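Folylpolyglutamate synthase (FolC) (Helicobacter pylori, PDB 6K8C) probably catalyses the ATP-dependent addition of glutamate to dihydropteroate and, successively, to tetrahydrofolates, forming dihydrofolate and folylpolyglutamates. Local coordinates at residues K307-A320 and I331-I345. Numbering follows the deposited sequence.
Sequences KIILIYNCYQDKDA and IKKVLILELHEERVI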
loop_
_atom_site.group_PDB
_atom_site.type_symbol
_atom_site.label_atom_id
_atom_site.label_comp_id
_atom_site.label_asym_id
_atom_site.label_seq_id
_atom_site.Cartn_x
_atom_site.Cartn_y
_atom_site.Cartn_z
ATOM N N LYS A 307 25.035 -14.096 -7.534
ATOM C CA LYS A 307 24.974 -13.248 -6.351
ATOM C C LYS A 307 25.024 -11.785 -6.768
ATOM O O LYS A 307 25.768 -11.408 -7.677
ATOM C CB LYS A 307 26.126 -13.564 -5.395
ATOM C CG LYS A 307 25.997 -14.896 -4.660
ATOM C CD LYS A 307 26.849 -14.904 -3.389
ATOM C CE LYS A 307 27.034 -16.314 -2.843
ATOM N NZ LYS A 307 27.959 -16.333 -1.673
ATOM N N ILE A 308 24.219 -10.953 -6.108
ATOM C CA ILE A 308 24.120 -9.542 -6.449
ATOM C C ILE A 308 24.369 -8.707 -5.199
ATOM O O ILE A 308 24.621 -9.228 -4.115
ATOM C CB ILE A 308 22.761 -9.184 -7.089
ATOM C CG1 ILE A 308 21.636 -9.229 -6.050
ATOM C CG2 ILE A 308 22.454 -10.114 -8.252
ATOM C CD1 ILE A 308 20.306 -8.758 -6.604
ATOM N N ILE A 309 24.292 -7.392 -5.369
ATOM C CA ILE A 309 24.504 -6.434 -4.293
ATOM C C ILE A 309 23.152 -5.974 -3.769
ATOM O O ILE A 309 22.230 -5.704 -4.547
ATOM C CB ILE A 309 25.346 -5.242 -4.790
ATOM C CG1 ILE A 309 26.706 -5.734 -5.299
ATOM C CG2 ILE A 309 25.514 -4.195 -3.697
ATOM C CD1 ILE A 309 27.612 -4.616 -5.802
ATOM N N LEU A 310 23.029 -5.878 -2.450
ATOM C CA LEU A 310 21.811 -5.391 -1.816
ATOM C C LEU A 310 21.985 -3.934 -1.402
ATOM O O LEU A 310 22.950 -3.593 -0.711
ATOM C CB LEU A 310 21.457 -6.246 -0.595
ATOM C CG LEU A 310 20.156 -5.873 0.117
ATOM C CD1 LEU A 310 18.954 -6.180 -0.770
ATOM C CD2 LEU A 310 20.041 -6.617 1.441
ATOM N N ILE A 311 21.055 -3.082 -1.827
ATOM C CA ILE A 311 20.976 -1.695 -1.376
ATOM C C ILE A 311 19.831 -1.619 -0.376
ATOM O O ILE A 311 18.678 -1.898 -0.724
ATOM C CB ILE A 311 20.764 -0.730 -2.556
ATOM C CG1 ILE A 311 21.986 -0.756 -3.474
ATOM C CG2 ILE A 311 20.509 0.692 -2.063
ATOM C CD1 ILE A 311 21.724 -0.206 -4.871
ATOM N N TYR A 312 20.140 -1.255 0.868
ATOM C CA TYR A 312 19.270 -1.649 1.967
ATOM C C TYR A 312 19.307 -0.651 3.115
ATOM O O TYR A 312 20.364 -0.116 3.464
ATOM C CB TYR A 312 19.684 -3.039 2.484
ATOM C CG TYR A 312 18.910 -3.543 3.684
ATOM C CD1 TYR A 312 17.713 -4.234 3.524
ATOM C CD2 TYR A 312 19.380 -3.340 4.976
ATOM C CE1 TYR A 312 17.003 -4.703 4.621
ATOM C CE2 TYR A 312 18.677 -3.800 6.075
ATOM C CZ TYR A 312 17.489 -4.482 5.892
ATOM O OH TYR A 312 16.785 -4.943 6.984
ATOM N N ASN A 313 18.134 -0.424 3.699
ATOM C CA ASN A 313 17.997 0.087 5.055
ATOM C C ASN A 313 16.636 -0.372 5.560
ATOM O O ASN A 313 15.821 -0.892 4.796
ATOM C CB ASN A 313 18.144 1.613 5.117
ATOM C CG ASN A 313 18.849 2.078 6.381
ATOM O OD1 ASN A 313 18.854 1.380 7.398
ATOM N ND2 ASN A 313 19.442 3.264 6.327
ATOM N N CYS A 314 16.386 -0.188 6.854
ATOM C CA CYS A 314 15.099 -0.613 7.392
ATOM C C CYS A 314 14.753 0.198 8.632
ATOM O O CYS A 314 15.599 0.873 9.223
ATOM C CB CYS A 314 15.096 -2.111 7.707
ATOM S SG CYS A 314 16.012 -2.551 9.188
ATOM N N TYR A 315 13.483 0.119 9.015
ATOM C CA TYR A 315 12.997 0.780 10.213
ATOM C C TYR A 315 13.389 -0.029 11.450
ATOM O O TYR A 315 13.787 -1.196 11.360
ATOM C CB TYR A 315 11.479 0.968 10.136
ATOM C CG TYR A 315 11.051 1.999 9.113
ATOM C CD1 TYR A 315 11.499 3.313 9.192
ATOM C CD2 TYR A 315 10.207 1.653 8.060
ATOM C CE1 TYR A 315 11.115 4.259 8.256
ATOM C CE2 TYR A 315 9.817 2.592 7.120
ATOM C CZ TYR A 315 10.272 3.892 7.224
ATOM O OH TYR A 315 9.887 4.825 6.287
ATOM N N GLN A 316 13.283 0.617 12.615
ATOM C CA GLN A 316 13.753 0.014 13.858
ATOM C C GLN A 316 12.858 -1.118 14.347
ATOM O O GLN A 316 13.299 -1.939 15.161
ATOM C CB GLN A 316 13.862 1.087 14.934
ATOM C CG GLN A 316 15.252 1.655 15.109
ATOM C CD GLN A 316 16.089 0.814 16.048
ATOM O OE1 GLN A 316 15.895 0.847 17.265
ATOM N NE2 GLN A 316 17.015 0.043 15.488
ATOM N N ASP A 317 11.621 -1.185 13.864
ATOM C CA ASP A 317 10.643 -2.146 14.350
ATOM C C ASP A 317 10.668 -3.465 13.589
ATOM O O ASP A 317 9.890 -4.367 13.922
ATOM C CB ASP A 317 9.238 -1.544 14.264
ATOM C CG ASP A 317 9.019 -0.758 12.975
ATOM O OD1 ASP A 317 9.769 0.215 12.719
ATOM O OD2 ASP A 317 8.092 -1.109 12.217
ATOM N N LYS A 318 11.517 -3.598 12.574
ATOM C CA LYS A 318 11.496 -4.757 11.696
ATOM C C LYS A 318 12.607 -5.739 12.051
ATOM O O LYS A 318 13.628 -5.381 12.645
ATOM C CB LYS A 318 11.621 -4.319 10.235
ATOM C CG LYS A 318 10.468 -3.451 9.759
ATOM C CD LYS A 318 9.228 -4.278 9.453
ATOM C CE LYS A 318 7.949 -3.494 9.717
ATOM N NZ LYS A 318 7.647 -3.372 11.172
ATOM N N ASP A 319 12.386 -6.999 11.673
ATOM C CA ASP A 319 13.338 -8.079 11.938
ATOM C C ASP A 319 14.386 -8.075 10.831
ATOM O O ASP A 319 14.380 -8.900 9.915
ATOM C CB ASP A 319 12.616 -9.418 12.032
ATOM C CG ASP A 319 13.510 -10.535 12.552
ATOM O OD1 ASP A 319 14.738 -10.328 12.670
ATOM O OD2 ASP A 319 12.977 -11.629 12.840
ATOM N N ALA A 320 15.312 -7.118 10.932
ATOM C CA ALA A 320 16.351 -6.982 9.917
ATOM C C ALA A 320 17.215 -8.232 9.835
ATOM O O ALA A 320 17.597 -8.659 8.739
ATOM C CB ALA A 320 17.214 -5.758 10.213
ATOM N N ILE A 331 23.342 -12.776 -1.967
ATOM C CA ILE A 331 23.861 -11.423 -1.787
ATOM C C ILE A 331 25.348 -11.511 -1.475
ATOM O O ILE A 331 25.748 -12.183 -0.516
ATOM C CB ILE A 331 23.121 -10.667 -0.675
ATOM C CG1 ILE A 331 21.651 -10.466 -1.057
ATOM C CG2 ILE A 331 23.792 -9.314 -0.425
ATOM C CD1 ILE A 331 21.459 -9.693 -2.363
ATOM N N LYS A 332 26.165 -10.821 -2.272
ATOM C CA LYS A 332 27.603 -10.794 -2.045
ATOM C C LYS A 332 28.065 -9.566 -1.279
ATOM O O LYS A 332 29.166 -9.584 -0.719
ATOM C CB LYS A 332 28.358 -10.869 -3.378
ATOM C CG LYS A 332 28.183 -9.647 -4.279
ATOM C CD LYS A 332 28.819 -9.895 -5.636
ATOM C CE LYS A 332 28.669 -8.690 -6.557
ATOM N NZ LYS A 332 29.337 -8.945 -7.865
ATOM N N LYS A 333 27.256 -8.512 -1.229
ATOM C CA LYS A 333 27.632 -7.305 -0.512
ATOM C C LYS A 333 26.375 -6.494 -0.244
ATOM O O LYS A 333 25.433 -6.509 -1.039
ATOM C CB LYS A 333 28.653 -6.474 -1.303
ATOM C CG LYS A 333 29.302 -5.354 -0.501
ATOM C CD LYS A 333 30.435 -4.692 -1.275
ATOM C CE LYS A 333 31.140 -3.642 -0.427
ATOM N NZ LYS A 333 31.887 -2.660 -1.262
ATOM N N VAL A 334 26.368 -5.796 0.889
ATOM C CA VAL A 334 25.277 -4.903 1.262
ATOM C C VAL A 334 25.791 -3.474 1.223
ATOM O O VAL A 334 26.797 -3.152 1.865
ATOM C CB VAL A 334 24.714 -5.235 2.653
ATOM C CG1 VAL A 334 23.574 -4.279 3.003
ATOM C CG2 VAL A 334 24.241 -6.690 2.715
ATOM N N LEU A 335 25.105 -2.617 0.474
ATOM C CA LEU A 335 25.366 -1.184 0.496
ATOM C C LEU A 335 24.253 -0.523 1.297
ATOM O O LEU A 335 23.092 -0.523 0.875
ATOM C CB LEU A 335 25.452 -0.616 -0.918
ATOM C CG LEU A 335 26.578 -1.183 -1.791
ATOM C CD1 LEU A 335 26.546 -0.569 -3.187
ATOM C CD2 LEU A 335 27.940 -0.975 -1.137
ATOM N N ILE A 336 24.600 0.018 2.464
ATOM C CA ILE A 336 23.600 0.657 3.311
ATOM C C ILE A 336 23.218 2.003 2.715
ATOM O O ILE A 336 24.083 2.847 2.445
ATOM C CB ILE A 336 24.127 0.815 4.744
ATOM C CG1 ILE A 336 24.594 -0.537 5.294
ATOM C CG2 ILE A 336 23.057 1.433 5.637
ATOM C CD1 ILE A 336 25.477 -0.430 6.515
ATOM N N LEU A 337 21.916 2.211 2.504
ATOM C CA LEU A 337 21.394 3.488 2.015
ATOM C C LEU A 337 21.151 4.391 3.216
ATOM O O LEU A 337 20.106 4.331 3.869
ATOM C CB LEU A 337 20.123 3.289 1.196
ATOM C CG LEU A 337 19.659 4.511 0.398
ATOM C CD1 LEU A 337 20.693 4.904 -0.624
ATOM C CD2 LEU A 337 18.318 4.256 -0.275
ATOM N N GLU A 338 22.138 5.238 3.506
ATOM C CA GLU A 338 22.073 6.167 4.627
ATOM C C GLU A 338 20.763 6.942 4.624
ATOM O O GLU A 338 20.421 7.601 3.637
ATOM C CB GLU A 338 23.255 7.133 4.554
ATOM C CG GLU A 338 23.613 7.795 5.873
ATOM C CD GLU A 338 25.108 7.852 6.084
ATOM O OE1 GLU A 338 25.796 8.445 5.228
ATOM O OE2 GLU A 338 25.595 7.315 7.101
ATOM N N LEU A 339 20.019 6.834 5.725
ATOM C CA LEU A 339 18.789 7.583 5.934
ATOM C C LEU A 339 18.793 8.121 7.354
ATOM O O LEU A 339 19.116 7.392 8.296
ATOM C CB LEU A 339 17.542 6.717 5.710
ATOM C CG LEU A 339 17.170 6.377 4.268
ATOM C CD1 LEU A 339 16.287 5.143 4.238
ATOM C CD2 LEU A 339 16.486 7.549 3.594
ATOM N N HIS A 340 18.432 9.393 7.502
ATOM C CA HIS A 340 18.446 10.059 8.797
ATOM C C HIS A 340 17.053 10.250 9.376
ATOM O O HIS A 340 16.921 10.797 10.475
ATOM C CB HIS A 340 19.164 11.404 8.679
ATOM C CG HIS A 340 20.617 11.270 8.343
ATOM N ND1 HIS A 340 21.584 11.046 9.299
ATOM C CD2 HIS A 340 21.264 11.299 7.153
ATOM C CE1 HIS A 340 22.766 10.956 8.714
ATOM N NE2 HIS A 340 22.599 11.106 7.413
ATOM N N GLU A 341 16.019 9.813 8.663
ATOM C CA GLU A 341 14.677 9.788 9.219
ATOM C C GLU A 341 14.672 8.960 10.500
ATOM O O GLU A 341 15.460 8.025 10.664
ATOM C CB GLU A 341 13.698 9.231 8.182
ATOM C CG GLU A 341 13.416 10.179 7.002
ATOM C CD GLU A 341 14.591 10.346 6.031
ATOM O OE1 GLU A 341 15.748 10.041 6.397
ATOM O OE2 GLU A 341 14.355 10.798 4.890
ATOM N N GLU A 342 13.776 9.316 11.418
ATOM C CA GLU A 342 14.039 9.024 12.824
ATOM C C GLU A 342 13.803 7.563 13.193
ATOM O O GLU A 342 14.586 6.991 13.960
ATOM C CB GLU A 342 13.209 9.952 13.708
ATOM C CG GLU A 342 13.972 11.213 14.084
ATOM C CD GLU A 342 14.977 10.971 15.195
ATOM O OE1 GLU A 342 16.010 11.674 15.230
ATOM O OE2 GLU A 342 14.729 10.081 16.037
ATOM N N ARG A 343 12.745 6.933 12.687
ATOM C CA ARG A 343 12.513 5.541 13.059
ATOM C C ARG A 343 13.316 4.553 12.215
ATOM O O ARG A 343 12.990 3.361 12.203
ATOM C CB ARG A 343 11.022 5.209 12.995
ATOM C CG ARG A 343 10.233 5.790 14.157
ATOM C CD ARG A 343 10.836 5.388 15.508
ATOM N NE ARG A 343 10.638 3.976 15.837
ATOM C CZ ARG A 343 11.564 3.190 16.383
ATOM N NH1 ARG A 343 12.772 3.667 16.663
ATOM N NH2 ARG A 343 11.282 1.922 16.651
ATOM N N VAL A 344 14.355 5.020 11.520
ATOM C CA VAL A 344 15.251 4.117 10.814
ATOM C C VAL A 344 16.189 3.450 11.816
ATOM O O VAL A 344 16.561 4.037 12.841
ATOM C CB VAL A 344 16.029 4.887 9.728
ATOM C CG1 VAL A 344 17.181 4.057 9.157
ATOM C CG2 VAL A 344 15.082 5.327 8.621
ATOM N N ILE A 345 16.552 2.193 11.535
ATOM C CA ILE A 345 17.511 1.490 12.374
ATOM C C ILE A 345 18.790 2.320 12.511
ATOM O O ILE A 345 19.212 3.020 11.580
ATOM C CB ILE A 345 17.812 0.091 11.802
ATOM C CG1 ILE A 345 18.659 -0.731 12.774
ATOM C CG2 ILE A 345 18.523 0.180 10.463
ATOM C CD1 ILE A 345 18.546 -2.222 12.560
HETATM O O HOH W 1 28.078 -11.872 -9.052
HETATM O O HOH W 2 26.634 -14.800 0.489
HETATM O O HOH W 3 20.606 2.529 9.360
#
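Strands 308-312 and 331-336 are the parallel neighbours of a beta-alpha-beta unit whose connection is helix 320-327. Lys332 N bonds to Ile308 O at the start of the pair. Leu310 uses both its N and its O: N donates to Lys333 O (2.9 Å) and O accepts from Leu335 N. Tyr312 N and O likewise bond Leu335 O and Leu337 N.

Beta-branched Ile and Val suit extended backbone and offer methyls to the apolar faces. On one, Ile308 CG1 meets Ile331 CD1 at 3.7 Å and Leu310 CB rests against Ile331 CG2. On the other, chi1 of -59° sets Ile309 CG1 towards Lys332 CE, while CG2, anti to N, packs on Leu335 CG (3.7 Å).

Asn313 adds a side-chain bond where the strands end. ND2 donates to Leu337 O (2.8 Å) from above the carbonyl plane, while OD1 accepts from Cys314 N and a water that also bonds Ile345 O; these bonds hold the amide in one orientation. Two backbone bonds then clasp the loops: Ile345 N to Cys314 O (2.8 Å, nearly straight at 175°) and Gln316 N to Arg343 O. The bent Arg343 chain lays one guanidinium face over Gln316 CB, 3.2 Å from NH2. Gln316 NE2, buried without a polar partner, lies 3.3 Å from Ile345 CG1.

Helices 347-357 and 379-390 flank this end of the Rossmann-like C-terminal domain characteristic of Mur ligases.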